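Local coordinates for protein esterase (Alcaligenes sp., PDB 1QLW) that probably hydrolyses carboxylic esters, as a bacterial esterase of the alpha/beta-hydrolase fold, at residues 81-85 with 160-164; 141-147 with 168-172; 157-161 with 299-305. One frame throughout, in Å; residues are numbered along the deposited sequence.

In the fold
The three contacts lie on the same side of the chain's centre in an alpha/beta hydrolase. The centres of interactions 1 and 3 are about 8 Å apart; the centre of interaction 2 is about 11 Å from that of interaction 1 and about 12 Å from that of interaction 3. Along the chain come 81-85, 141-147, the loop 157-164, 168-172 and 299-305. F160 and P161 belong to both interaction 1 and interaction 3. Helices 138-144 and 165-171, and the loop between them, belong to an insertion between strands 99-103 and 200-205 of the central sheet. Interaction 2 packs these two helices together; interactions 1 and 3 join the insertion to the loops before helices 88-94 and 306-319.

Interaction 1. Residues 81-85 with 160-164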
ATOM      1  N   THR A  81      -1.247   6.247  13.873  1.00 11.43           N
ATOM      2  CA  THR A  81       0.133   6.296  14.361  1.00 11.78           C
ATOM      3  C   THR A  81       0.556   4.923  14.856  1.00 12.12           C
ATOM      4  O   THR A  81      -0.261   4.038  15.137  1.00 12.97           O
ATOM      5  CB  THR A  81       0.292   7.322  15.502  1.00 12.15           C
ATOM      6  OG1 THR A  81      -0.424   6.851  16.661  1.00 13.33           O
ATOM      7  CG2 THR A  81      -0.244   8.698  15.091  1.00 12.86           C
ATOM      8  N   PRO A  82       1.864   4.711  15.054  1.00 12.35           N
ATOM      9  CA  PRO A  82       2.341   3.414  15.554  1.00 13.23           C
ATOM     10  C   PRO A  82       1.713   2.989  16.861  1.00 13.52           C
ATOM     11  O   PRO A  82       1.523   1.787  17.101  1.00 15.05           O
ATOM     12  CB  PRO A  82       3.855   3.620  15.669  1.00 14.26           C
ATOM     13  CG  PRO A  82       4.161   4.597  14.573  1.00 13.36           C
ATOM     14  CD  PRO A  82       2.989   5.547  14.563  1.00 14.01           C
ATOM     15  N   ASP A  83       1.367   3.931  17.741  1.00 13.97           N
ATOM     16  CA  ASP A  83       0.734   3.660  19.016  1.00 14.66           C
ATOM     17  C   ASP A  83      -0.782   3.731  18.981  1.00 15.41           C
ATOM     18  O   ASP A  83      -1.418   3.711  20.043  1.00 18.48           O
ATOM     19  CB  ASP A  83       1.296   4.542  20.125  1.00 15.43           C
ATOM     20  CG  ASP A  83       1.037   6.016  19.913  1.00 15.29           C
ATOM     21  OD1 ASP A  83       1.156   6.507  18.771  1.00 14.83           O
ATOM     22  OD2 ASP A  83       0.726   6.696  20.917  1.00 18.53           O
ATOM     23  N   GLY A  84      -1.384   3.776  17.803  1.00 13.54           N
ATOM     24  CA  GLY A  84      -2.818   3.605  17.667  1.00 13.84           C
ATOM     25  C   GLY A  84      -3.656   4.855  17.648  1.00 13.97           C
ATOM     26  O   GLY A  84      -4.890   4.747  17.712  1.00 16.18           O
ATOM     27  N   ARG A  85      -3.061   6.028  17.556  1.00 12.94           N
ATOM     28  CA  ARG A  85      -3.798   7.276  17.584  1.00 13.11           C
ATOM     29  C   ARG A  85      -4.124   7.751  16.169  1.00 12.86           C
ATOM     30  O   ARG A  85      -3.566   7.330  15.163  1.00 12.98           O
ATOM     31  CB  ARG A  85      -2.983   8.345  18.323  1.00 13.52           C
ATOM     32  CG  ARG A  85      -2.851   8.064  19.812  1.00 14.10           C
ATOM     33  CD  ARG A  85      -2.014   9.128  20.502  1.00 14.73           C
ATOM     34  NE  ARG A  85      -0.608   8.998  20.105  1.00 15.18           N
ATOM     35  CZ  ARG A  85       0.020   9.806  19.263  1.00 15.23           C
ATOM     36  NH1 ARG A  85      -0.499  10.940  18.819  1.00 16.81           N
ATOM     37  NH2 ARG A  85       1.254   9.464  18.904  1.00 16.00           N
ATOM     38  N   PHE A 160       8.016  11.490  20.420  1.00 14.27           N
ATOM     39  CA  PHE A 160       7.672  10.263  19.698  1.00 13.95           C
ATOM     40  C   PHE A 160       7.265   9.197  20.689  1.00 14.28           C
ATOM     41  O   PHE A 160       7.908   9.058  21.733  1.00 15.90           O
ATOM     42  CB  PHE A 160       8.883   9.751  18.873  1.00 14.39           C
ATOM     43  CG  PHE A 160       8.416   8.629  17.986  1.00 13.91           C
ATOM     44  CD1 PHE A 160       7.781   8.897  16.774  1.00 13.95           C
ATOM     45  CD2 PHE A 160       8.561   7.314  18.366  1.00 14.23           C
ATOM     46  CE1 PHE A 160       7.288   7.856  15.995  1.00 14.27           C
ATOM     47  CE2 PHE A 160       8.053   6.268  17.606  1.00 15.49           C
ATOM     48  CZ  PHE A 160       7.417   6.555  16.419  1.00 14.51           C
ATOM     49  N   PRO A 161       6.227   8.407  20.387  1.00 14.30           N
ATOM     50  CA  PRO A 161       5.799   7.322  21.275  1.00 15.82           C
ATOM     51  C   PRO A 161       6.770   6.140  21.157  1.00 15.39           C
ATOM     52  O   PRO A 161       6.480   5.114  20.527  1.00 15.68           O
ATOM     53  CB  PRO A 161       4.414   6.967  20.767  1.00 16.72           C
ATOM     54  CG  PRO A 161       4.492   7.266  19.293  1.00 15.44           C
ATOM     55  CD  PRO A 161       5.336   8.525  19.220  1.00 14.84           C
ATOM     56  N   VAL A 162       7.932   6.265  21.808  1.00 16.46           N
ATOM     57  CA  VAL A 162       8.979   5.269  21.709  1.00 16.20           C
ATOM     58  C   VAL A 162       8.578   3.928  22.279  1.00 15.91           C
ATOM     59  O   VAL A 162       9.148   2.908  21.875  1.00 16.43           O
ATOM     60  CB  VAL A 162      10.325   5.741  22.301  1.00 18.37           C
ATOM     61  CG1 VAL A 162      10.947   6.868  21.487  1.00 19.61           C
ATOM     62  CG2 VAL A 162      10.141   6.140  23.748  1.00 21.60           C
ATOM     63  N   GLN A 163       7.558   3.859  23.134  1.00 16.45           N
ATOM     64  CA  GLN A 163       7.019   2.573  23.560  1.00 17.28           C
ATOM     65  C   GLN A 163       6.466   1.761  22.401  1.00 15.33           C
ATOM     66  O   GLN A 163       6.331   0.539  22.528  1.00 18.00           O
ATOM     67  CB  GLN A 163       5.951   2.752  24.633  1.00 19.97           C
ATOM     68  CG  GLN A 163       4.597   3.227  24.199  1.00 23.79           C
ATOM     69  CD  GLN A 163       4.388   4.683  23.909  1.00 26.66           C
ATOM     70  OE1 GLN A 163       5.319   5.486  23.870  1.00 27.78           O
ATOM     71  NE2 GLN A 163       3.130   5.067  23.692  1.00 29.64           N
ATOM     72  N   ALA A 164       6.140   2.409  21.298  1.00 14.32           N
ATOM     73  CA  ALA A 164       5.611   1.772  20.102  1.00 13.86           C
ATOM     74  C   ALA A 164       6.653   1.698  19.005  1.00 12.71           C
ATOM     75  O   ALA A 164       6.324   1.619  17.819  1.00 13.17           O
ATOM     76  CB  ALA A 164       4.356   2.502  19.628  1.00 14.86           C
TER
HETATM   77  O   HOH W   1       1.805   7.660  23.300  1.00 33.29           O
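The R85 guanidinium has P161 CG at its edge, near its plane, together with D83 OD2, and T81 OG1 over one face, toward the rim. The F160 ring has P161 CD over one face, toward the rim, and V162 CG1 at its edge. P82 CG reaches the same ring obliquely, 4.2 Å from F160 CZ. The first segment forms a type I beta turn from T81 to G84, in the loop between strand 65-68 and helix 88-94 of this alpha/beta hydrolase. It packs against the turn that leads into helix 165-171, where P161 centres an inverse gamma turn and A164 is the N-cap.

D83 and P82 carry the contact from this side. D83 CG sits between the backbone N and the carbonyl carbon (chi1 64°), which turns the carboxylate toward R85 and T81, with P161 beside it. The D83 side chain crosses that of P161 at about a right angle, and D83 OD1 lies 3.5 Å from P161 CG. Nearer the backbone, D83 CB meets A164 CB at 3.7 Å, and P82 CB lies 3.8 Å from A164 O.

The carboxylate is gripped from its own turn. R85 NE gives a nearly straight salt-bridge bond to D83 OD2, on the syn side, at 2.8 Å. T81 OG1 accepts from R85 N and donates to D83 OD1 from above the carboxylate plane; R85 NH2 adds a weak bond to OD1. The guanidinium also bonds to the carbonyls of Q302 and D303. With an alanine at D83, R85 NE would probably lose its anion and T81 OG1 its acceptor, and a gap would open beside P161.

No direct hydrogen bond joins the two segments. One water links them: it donates to D83 OD2 at 2.8 Å and accepts from Q163 NE2 at 2.9 Å.

Interaction 2. Residues 141-147 with 168-172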
ATOM      1  N   ALA A 141      17.704   4.229  12.106  1.00 14.31           N
ATOM      2  CA  ALA A 141      16.499   5.046  12.086  1.00 13.73           C
ATOM      3  C   ALA A 141      16.344   5.832  13.377  1.00 13.42           C
ATOM      4  O   ALA A 141      15.875   6.977  13.356  1.00 14.06           O
ATOM      5  CB  ALA A 141      15.283   4.180  11.802  1.00 14.38           C
ATOM      6  N   TRP A 142      16.678   5.234  14.508  1.00 14.09           N
ATOM      7  CA  TRP A 142      16.561   5.926  15.794  1.00 14.97           C
ATOM      8  C   TRP A 142      17.275   7.270  15.769  1.00 15.40           C
ATOM      9  O   TRP A 142      16.765   8.280  16.260  1.00 16.57           O
ATOM     10  CB  TRP A 142      17.199   5.028  16.845  1.00 16.71           C
ATOM     11  CG  TRP A 142      16.993   5.401  18.271  1.00 16.30           C
ATOM     12  CD1 TRP A 142      17.776   6.210  19.045  1.00 16.67           C
ATOM     13  CD2 TRP A 142      15.941   4.926  19.117  1.00 16.73           C
ATOM     14  NE1 TRP A 142      17.268   6.266  20.324  1.00 16.72           N
ATOM     15  CE2 TRP A 142      16.142   5.482  20.393  1.00 16.55           C
ATOM     16  CE3 TRP A 142      14.846   4.081  18.904  1.00 18.47           C
ATOM     17  CZ2 TRP A 142      15.286   5.204  21.460  1.00 17.78           C
ATOM     18  CZ3 TRP A 142      14.007   3.824  19.963  1.00 19.76           C
ATOM     19  CH2 TRP A 142      14.223   4.381  21.228  1.00 19.67           C
ATOM     20  N   ALA A 143      18.476   7.281  15.208  1.00 16.09           N
ATOM     21  CA  ALA A 143      19.283   8.496  15.133  1.00 16.93           C
ATOM     22  C   ALA A 143      18.825   9.394  13.999  1.00 16.37           C
ATOM     23  O   ALA A 143      18.778  10.626  14.167  1.00 17.58           O
ATOM     24  CB  ALA A 143      20.758   8.142  15.048  1.00 20.11           C
ATOM     25  N   ILE A 144      18.490   8.852  12.827  1.00 15.74           N
ATOM     26  CA  ILE A 144      17.971   9.676  11.733  1.00 16.29           C
ATOM     27  C   ILE A 144      16.719  10.431  12.155  1.00 14.21           C
ATOM     28  O   ILE A 144      16.520  11.603  11.825  1.00 15.59           O
ATOM     29  CB  ILE A 144      17.666   8.810  10.494  1.00 18.26           C
ATOM     30  CG1 ILE A 144      18.978   8.241   9.950  1.00 21.32           C
ATOM     31  CG2 ILE A 144      16.917   9.603   9.428  1.00 20.41           C
ATOM     32  CD1 ILE A 144      18.849   7.107   8.958  1.00 24.18           C
ATOM     33  N   PHE A 145      15.873   9.763  12.943  1.00 13.48           N
ATOM     34  CA  PHE A 145      14.616  10.337  13.374  1.00 12.87           C
ATOM     35  C   PHE A 145      14.744  11.186  14.630  1.00 12.45           C
ATOM     36  O   PHE A 145      13.776  11.837  15.027  1.00 13.69           O
ATOM     37  CB  PHE A 145      13.575   9.247  13.584  1.00 13.06           C
ATOM     38  CG  PHE A 145      13.192   8.461  12.355  1.00 13.29           C
ATOM     39  CD1 PHE A 145      13.436   8.917  11.062  1.00 15.10           C
ATOM     40  CD2 PHE A 145      12.551   7.247  12.489  1.00 14.44           C
ATOM     41  CE1 PHE A 145      13.059   8.198   9.949  1.00 16.27           C
ATOM     42  CE2 PHE A 145      12.166   6.511  11.382  1.00 14.85           C
ATOM     43  CZ  PHE A 145      12.417   6.981  10.120  1.00 15.80           C
ATOM     44  N   ARG A 146      15.925  11.191  15.248  1.00 13.53           N
ATOM     45  CA  ARG A 146      16.239  11.993  16.410  1.00 14.29           C
ATOM     46  C   ARG A 146      15.383  11.593  17.607  1.00 15.17           C
ATOM     47  O   ARG A 146      14.974  12.449  18.411  1.00 17.28           O
ATOM     48  CB  ARG A 146      16.139  13.500  16.130  1.00 14.98           C
ATOM     49  CG  ARG A 146      16.932  13.950  14.922  1.00 14.53           C
ATOM     50  CD  ARG A 146      17.107  15.470  14.862  1.00 14.70           C
ATOM     51  NE  ARG A 146      15.852  16.175  15.065  1.00 14.89           N
ATOM     52  CZ  ARG A 146      14.890  16.291  14.158  1.00 14.55           C
ATOM     53  NH1 ARG A 146      15.085  15.848  12.909  1.00 15.29           N
ATOM     54  NH2 ARG A 146      13.730  16.849  14.489  1.00 15.17           N
ATOM     55  N   PHE A 147      15.237  10.289  17.824  1.00 14.81           N
ATOM     56  CA  PHE A 147      14.550   9.837  19.018  1.00 15.21           C
ATOM     57  C   PHE A 147      15.426   9.943  20.269  1.00 15.97           C
ATOM     58  O   PHE A 147      14.913  10.000  21.372  1.00 16.64           O
ATOM     59  CB  PHE A 147      14.095   8.392  18.848  1.00 14.98           C
ATOM     60  CG  PHE A 147      13.035   8.167  17.796  1.00 14.32           C
ATOM     61  CD1 PHE A 147      12.260   9.192  17.284  1.00 14.76           C
ATOM     62  CD2 PHE A 147      12.839   6.880  17.332  1.00 14.50           C
ATOM     63  CE1 PHE A 147      11.295   8.929  16.327  1.00 13.98           C
ATOM     64  CE2 PHE A 147      11.867   6.610  16.387  1.00 14.89           C
ATOM     65  CZ  PHE A 147      11.087   7.631  15.884  1.00 14.41           C
ATOM     66  N   LEU A 168       6.494   1.117  14.748  1.00 11.52           N
ATOM     67  CA  LEU A 168       7.154   1.927  13.730  1.00 12.14           C
ATOM     68  C   LEU A 168       8.003   1.040  12.822  1.00 11.76           C
ATOM     69  O   LEU A 168       7.958   1.149  11.601  1.00 11.87           O
ATOM     70  CB  LEU A 168       8.032   2.996  14.370  1.00 12.59           C
ATOM     71  CG  LEU A 168       8.872   3.817  13.387  1.00 13.36           C
ATOM     72  CD1 LEU A 168       8.018   4.592  12.406  1.00 14.85           C
ATOM     73  CD2 LEU A 168       9.783   4.749  14.182  1.00 15.16           C
ATOM     74  N   TRP A 169       8.770   0.128  13.417  1.00 11.49           N
ATOM     75  CA  TRP A 169       9.619  -0.737  12.588  1.00 11.75           C
ATOM     76  C   TRP A 169       8.801  -1.566  11.626  1.00 11.53           C
ATOM     77  O   TRP A 169       9.212  -1.852  10.502  1.00 12.06           O
ATOM     78  CB  TRP A 169      10.508  -1.634  13.439  1.00 12.63           C
ATOM     79  CG  TRP A 169      11.310  -0.962  14.514  1.00 12.29           C
ATOM     80  CD1 TRP A 169      11.613  -1.525  15.727  1.00 13.77           C
ATOM     81  CD2 TRP A 169      11.905   0.332  14.516  1.00 12.38           C
ATOM     82  NE1 TRP A 169      12.364  -0.663  16.471  1.00 14.91           N
ATOM     83  CE2 TRP A 169      12.554   0.494  15.762  1.00 13.56           C
ATOM     84  CE3 TRP A 169      11.987   1.404  13.630  1.00 12.90           C
ATOM     85  CZ2 TRP A 169      13.246   1.646  16.142  1.00 14.41           C
ATOM     86  CZ3 TRP A 169      12.673   2.560  13.983  1.00 14.78           C
ATOM     87  CH2 TRP A 169      13.300   2.658  15.234  1.00 15.59           C
ATOM     88  N   GLN A 170       7.578  -1.978  12.036  1.00 11.17           N
ATOM     89  CA  GLN A 170       6.709  -2.721  11.149  1.00 11.31           C
ATOM     90  C   GLN A 170       6.356  -1.948   9.882  1.00 11.18           C
ATOM     91  O   GLN A 170       6.109  -2.592   8.853  1.00 11.64           O
ATOM     92  CB  GLN A 170       5.406  -3.123  11.848  1.00 11.86           C
ATOM     93  CG  GLN A 170       5.543  -4.240  12.852  1.00 12.52           C
ATOM     94  CD  GLN A 170       4.242  -4.478  13.605  1.00 12.41           C
ATOM     95  OE1 GLN A 170       3.643  -3.506  14.085  1.00 13.38           O
ATOM     96  NE2 GLN A 170       3.783  -5.711  13.702  1.00 13.87           N
ATOM     97  N   GLN A 171       6.242  -0.617   9.947  1.00 10.81           N
ATOM     98  CA  GLN A 171       5.821   0.121   8.767  1.00 11.18           C
ATOM     99  C   GLN A 171       6.976   0.537   7.868  1.00 11.18           C
ATOM    100  O   GLN A 171       6.718   1.125   6.805  1.00 11.16           O
ATOM    101  CB  GLN A 171       4.939   1.309   9.116  1.00 11.36           C
ATOM    102  CG  GLN A 171       5.624   2.496   9.768  1.00 11.45           C
ATOM    103  CD  GLN A 171       4.679   3.676   9.885  1.00 11.64           C
ATOM    104  OE1 GLN A 171       3.812   3.701  10.804  1.00 14.62           O
ATOM    105  NE2 GLN A 171       4.779   4.624   9.009  1.00 10.62           N
ATOM    106  N   MET A 172       8.209   0.250   8.242  1.00 11.17           N
ATOM    107  CA  MET A 172       9.371   0.613   7.437  1.00 11.44           C
ATOM    108  C   MET A 172       9.655  -0.476   6.411  1.00 11.10           C
ATOM    109  O   MET A 172       9.480  -1.673   6.676  1.00 12.81           O
ATOM    110  CB  MET A 172      10.588   0.842   8.345  1.00 11.33           C
ATOM    111  CG  MET A 172      10.335   2.046   9.246  1.00 12.61           C
ATOM    112  SD  MET A 172      11.798   2.607  10.150  1.00 12.45           S
ATOM    113  CE  MET A 172      12.763   3.278   8.789  1.00 15.58           C
TER
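L168 turns CG anti to its backbone N (chi1 175°), and with chi2 at 62° this sends CD2 to the edge of the F147 ring. F147 comes from the opposite direction. F147 CE2 and L168 CD2 meet at 3.6 Å. L168 CD2 also lies at the edge of the F145 ring, 4.1 Å from F145 CE2. The M172 chain bends at chi3 (70°) and lays M172 CE 4.0 Å from F145 CZ. Its SD makes an oblique Met-aromatic contact with that ring, and CE also touches A141 CB.

This is apolar packing between helices 138-144 and 165-171, in the insertion of the alpha/beta-hydrolase fold. A Schellman motif at R146 ends the first helix, and R146 turns from the contact to form a salt bridge with E230.

The indoles of W142 and W169 meet edge to edge, CE3 of W142 4.0 Å from CZ2 of W169. Both indole nitrogens bond outside the contact, W142 NE1 to D153 O and W169 NE1 to Q165 OE1. A141 CB approaches the W169 ring obliquely, 3.8 Å from W169 CZ3.

Interaction 3. Residues 157-161 with 299-305; sequences DTQFP and MMMQDRN
R304 bends at chi3 (-62°) and folds its chain past the backbone carbonyls of T158 and Q159. Its NH2 donates to T158 O at 3.1 Å, with the oxygen at the guanidinium edge, close to its plane. Its backbone N donates to Q159 O at 2.7 Å. One guanidinium face is met by Q159 OE1, offset toward the rim. A water accepts from R304 NE and donates to both T158 O and F160 O.

Q159 bends at chi2 (-82°), which lays its amide flat on that of N305. The two planes are 7° apart, and Q159 CD is 3.5 Å from N305 CG. These amides stack rather than bond to each other. Q159 NE2 donates to H294 O, and N305 OD1 accepts from N296 ND2.

F160 has CG anti to its backbone N and runs beside Q302, pointing the same way. Q302, extended beyond CG, brings OE1 to the edge of the ring, 3.6 Å from F160 CE1. The D303 side chain crosses that of F160 at about a right angle. D303 OD1 is also near the ring edge, 3.4 Å from F160 CD1, and closer still to F160 CA, at 3.2 Å. M299 CB approaches the same ring obliquely.

The contact joins the insertion to the loop between strand 283-287 and helix 306-319. In alpha/beta hydrolases the loop after the last strand commonly carries the catalytic histidine. An ST turn, F160 N to T158 OG1, shapes the insertion side.

Two direct hydrogen bonds, a bridging water and stacked amides join the segments, beside the F160 packing. S297 OG and N296 ND2 bond to the D303 carboxylate and probably fix its rotation. Q302 OE1 is buried without a hydrogen-bond partner, so the aromatic edge of F160 is probably a modest electrostatic compensation.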
ATOM      1  N   ASP A 157      12.561  14.066  26.743  1.00 18.96           N
ATOM      2  CA  ASP A 157      11.450  14.915  26.331  1.00 19.37           C
ATOM      3  C   ASP A 157      10.916  14.586  24.943  1.00 18.44           C
ATOM      4  O   ASP A 157      10.143  15.385  24.395  1.00 19.30           O
ATOM      5  CB  ASP A 157      11.828  16.404  26.379  1.00 22.73           C
ATOM      6  CG  ASP A 157      12.877  16.791  25.365  1.00 25.75           C
ATOM      7  OD1 ASP A 157      13.342  15.946  24.585  1.00 26.83           O
ATOM      8  OD2 ASP A 157      13.235  17.991  25.337  1.00 29.65           O
ATOM      9  N   THR A 158      11.290  13.451  24.357  1.00 17.42           N
ATOM     10  CA  THR A 158      10.822  13.211  22.997  1.00 16.79           C
ATOM     11  C   THR A 158       9.299  13.121  22.970  1.00 16.51           C
ATOM     12  O   THR A 158       8.648  12.576  23.853  1.00 18.73           O
ATOM     13  CB  THR A 158      11.408  11.924  22.410  1.00 17.70           C
ATOM     14  OG1 THR A 158      10.942  11.837  21.043  1.00 17.57           O
ATOM     15  CG2 THR A 158      10.969  10.653  23.116  1.00 18.97           C
ATOM     16  N   GLN A 159       8.731  13.675  21.907  1.00 15.03           N
ATOM     17  CA  GLN A 159       7.308  13.514  21.626  1.00 15.22           C
ATOM     18  C   GLN A 159       7.008  12.196  20.914  1.00 14.44           C
ATOM     19  O   GLN A 159       5.834  11.843  20.795  1.00 15.32           O
ATOM     20  CB  GLN A 159       6.802  14.669  20.765  1.00 15.34           C
ATOM     21  CG  GLN A 159       6.812  16.022  21.442  1.00 16.88           C
ATOM     22  CD  GLN A 159       5.641  16.300  22.338  1.00 18.13           C
ATOM     23  OE1 GLN A 159       4.725  15.481  22.468  1.00 19.20           O
ATOM     24  NE2 GLN A 159       5.636  17.519  22.863  1.00 21.81           N
ATOM     25  N   PHE A 160       8.016  11.490  20.420  1.00 14.27           N
ATOM     26  CA  PHE A 160       7.672  10.263  19.698  1.00 13.95           C
ATOM     27  C   PHE A 160       7.265   9.197  20.689  1.00 14.28           C
ATOM     28  O   PHE A 160       7.908   9.058  21.733  1.00 15.90           O
ATOM     29  CB  PHE A 160       8.883   9.751  18.873  1.00 14.39           C
ATOM     30  CG  PHE A 160       8.416   8.629  17.986  1.00 13.91           C
ATOM     31  CD1 PHE A 160       7.781   8.897  16.774  1.00 13.95           C
ATOM     32  CD2 PHE A 160       8.561   7.314  18.366  1.00 14.23           C
ATOM     33  CE1 PHE A 160       7.288   7.856  15.995  1.00 14.27           C
ATOM     34  CE2 PHE A 160       8.053   6.268  17.606  1.00 15.49           C
ATOM     35  CZ  PHE A 160       7.417   6.555  16.419  1.00 14.51           C
ATOM     36  N   PRO A 161       6.227   8.407  20.387  1.00 14.30           N
ATOM     37  CA  PRO A 161       5.799   7.322  21.275  1.00 15.82           C
ATOM     38  C   PRO A 161       6.770   6.140  21.157  1.00 15.39           C
ATOM     39  O   PRO A 161       6.480   5.114  20.527  1.00 15.68           O
ATOM     40  CB  PRO A 161       4.414   6.967  20.767  1.00 16.72           C
ATOM     41  CG  PRO A 161       4.492   7.266  19.293  1.00 15.44           C
ATOM     42  CD  PRO A 161       5.336   8.525  19.220  1.00 14.84           C
ATOM     43  N   MET A 299       9.589  12.303  12.909  1.00 12.83           N
ATOM     44  CA  MET A 299       8.302  11.692  12.628  1.00 12.97           C
ATOM     45  C   MET A 299       7.187  12.464  13.321  1.00 12.75           C
ATOM     46  O   MET A 299       6.299  11.887  13.966  1.00 13.77           O
ATOM     47  CB  MET A 299       8.317  10.223  13.049  1.00 13.38           C
ATOM     48  CG  MET A 299       9.346   9.379  12.333  1.00 15.02           C
ATOM     49  SD  MET A 299       9.176   9.287  10.559  1.00 13.83           S
ATOM     50  CE  MET A 299       7.558   8.548  10.388  1.00 15.23           C
ATOM     51  N   MET A 300       7.175  13.787  13.133  1.00 12.98           N
ATOM     52  CA  MET A 300       6.294  14.639  13.942  1.00 13.28           C
ATOM     53  C   MET A 300       4.813  14.401  13.662  1.00 13.01           C
ATOM     54  O   MET A 300       3.974  14.688  14.518  1.00 13.88           O
ATOM     55  CB  MET A 300       6.669  16.104  13.790  1.00 14.12           C
ATOM     56  CG  MET A 300       6.410  16.640  12.392  1.00 14.43           C
ATOM     57  SD  MET A 300       6.873  18.393  12.255  1.00 15.42           S
ATOM     58  CE  MET A 300       8.665  18.231  12.364  1.00 18.23           C
ATOM     59  N   MET A 301       4.470  13.883  12.483  1.00 12.07           N
ATOM     60  CA  MET A 301       3.098  13.514  12.167  1.00 12.43           C
ATOM     61  C   MET A 301       2.619  12.312  12.976  1.00 12.20           C
ATOM     62  O   MET A 301       1.418  12.046  13.040  1.00 12.97           O
ATOM     63  CB  MET A 301       2.899  13.266  10.675  1.00 12.34           C
ATOM     64  CG  MET A 301       3.544  12.021  10.091  1.00 12.88           C
ATOM     65  SD  MET A 301       5.352  11.954  10.126  1.00 13.51           S
ATOM     66  CE  MET A 301       5.708  13.269   8.929  1.00 18.14           C
ATOM     67  N   GLN A 302       3.531  11.593  13.630  1.00 11.65           N
ATOM     68  CA  GLN A 302       3.233  10.450  14.473  1.00 12.24           C
ATOM     69  C   GLN A 302       3.458  10.728  15.966  1.00 12.19           C
ATOM     70  O   GLN A 302       3.163   9.870  16.808  1.00 13.47           O
ATOM     71  CB  GLN A 302       4.105   9.240  14.089  1.00 12.34           C
ATOM     72  CG  GLN A 302       3.828   8.770  12.664  1.00 12.15           C
ATOM     73  CD  GLN A 302       4.708   7.624  12.224  1.00 12.52           C
ATOM     74  OE1 GLN A 302       5.577   7.165  12.959  1.00 14.53           O
ATOM     75  NE2 GLN A 302       4.462   7.191  10.991  1.00 12.93           N
ATOM     76  N   ASP A 303       4.009  11.890  16.289  1.00 12.31           N
ATOM     77  CA  ASP A 303       4.362  12.247  17.648  1.00 12.90           C
ATOM     78  C   ASP A 303       3.124  12.396  18.521  1.00 12.81           C
ATOM     79  O   ASP A 303       1.989  12.505  18.046  1.00 13.35           O
ATOM     80  CB  ASP A 303       5.210  13.522  17.627  1.00 13.03           C
ATOM     81  CG  ASP A 303       6.690  13.352  17.301  1.00 12.81           C
ATOM     82  OD1 ASP A 303       7.172  12.213  17.238  1.00 14.17           O
ATOM     83  OD2 ASP A 303       7.325  14.422  17.114  1.00 14.00           O
ATOM     84  N   ARG A 304       3.326  12.432  19.844  1.00 14.00           N
ATOM     85  CA  ARG A 304       2.218  12.504  20.786  1.00 15.00           C
ATOM     86  C   ARG A 304       1.426  13.798  20.653  1.00 15.39           C
ATOM     87  O   ARG A 304       0.240  13.830  20.973  1.00 18.49           O
ATOM     88  CB  ARG A 304       2.731  12.281  22.206  1.00 17.30           C
ATOM     89  CG  ARG A 304       3.188  10.851  22.453  1.00 20.88           C
ATOM     90  CD  ARG A 304       3.631  10.642  23.899  1.00 27.78           C
ATOM     91  NE  ARG A 304       4.759  11.467  24.285  1.00 32.67           N
ATOM     92  CZ  ARG A 304       4.775  12.602  24.964  1.00 35.57           C
ATOM     93  NH1 ARG A 304       3.662  13.154  25.431  1.00 36.66           N
ATOM     94  NH2 ARG A 304       5.943  13.180  25.208  1.00 36.70           N
ATOM     95  N   ASN A 305       2.069  14.880  20.234  1.00 14.61           N
ATOM     96  CA  ASN A 305       1.420  16.160  19.995  1.00 14.84           C
ATOM     97  C   ASN A 305       1.207  16.354  18.490  1.00 13.87           C
ATOM     98  O   ASN A 305       1.104  17.494  18.030  1.00 14.71           O
ATOM     99  CB  ASN A 305       2.241  17.313  20.584  1.00 15.40           C
ATOM    100  CG  ASN A 305       3.522  17.506  19.821  1.00 15.50           C
ATOM    101  OD1 ASN A 305       4.046  16.577  19.199  1.00 16.35           O
ATOM    102  ND2 ASN A 305       4.073  18.710  19.829  1.00 17.68           N
TER
HETATM  103  O   HOH W   2       7.117   9.763  24.333  1.00 31.82           O
HETATM  104  O   HOH W   3       3.423  19.966  22.916  1.00 37.42           O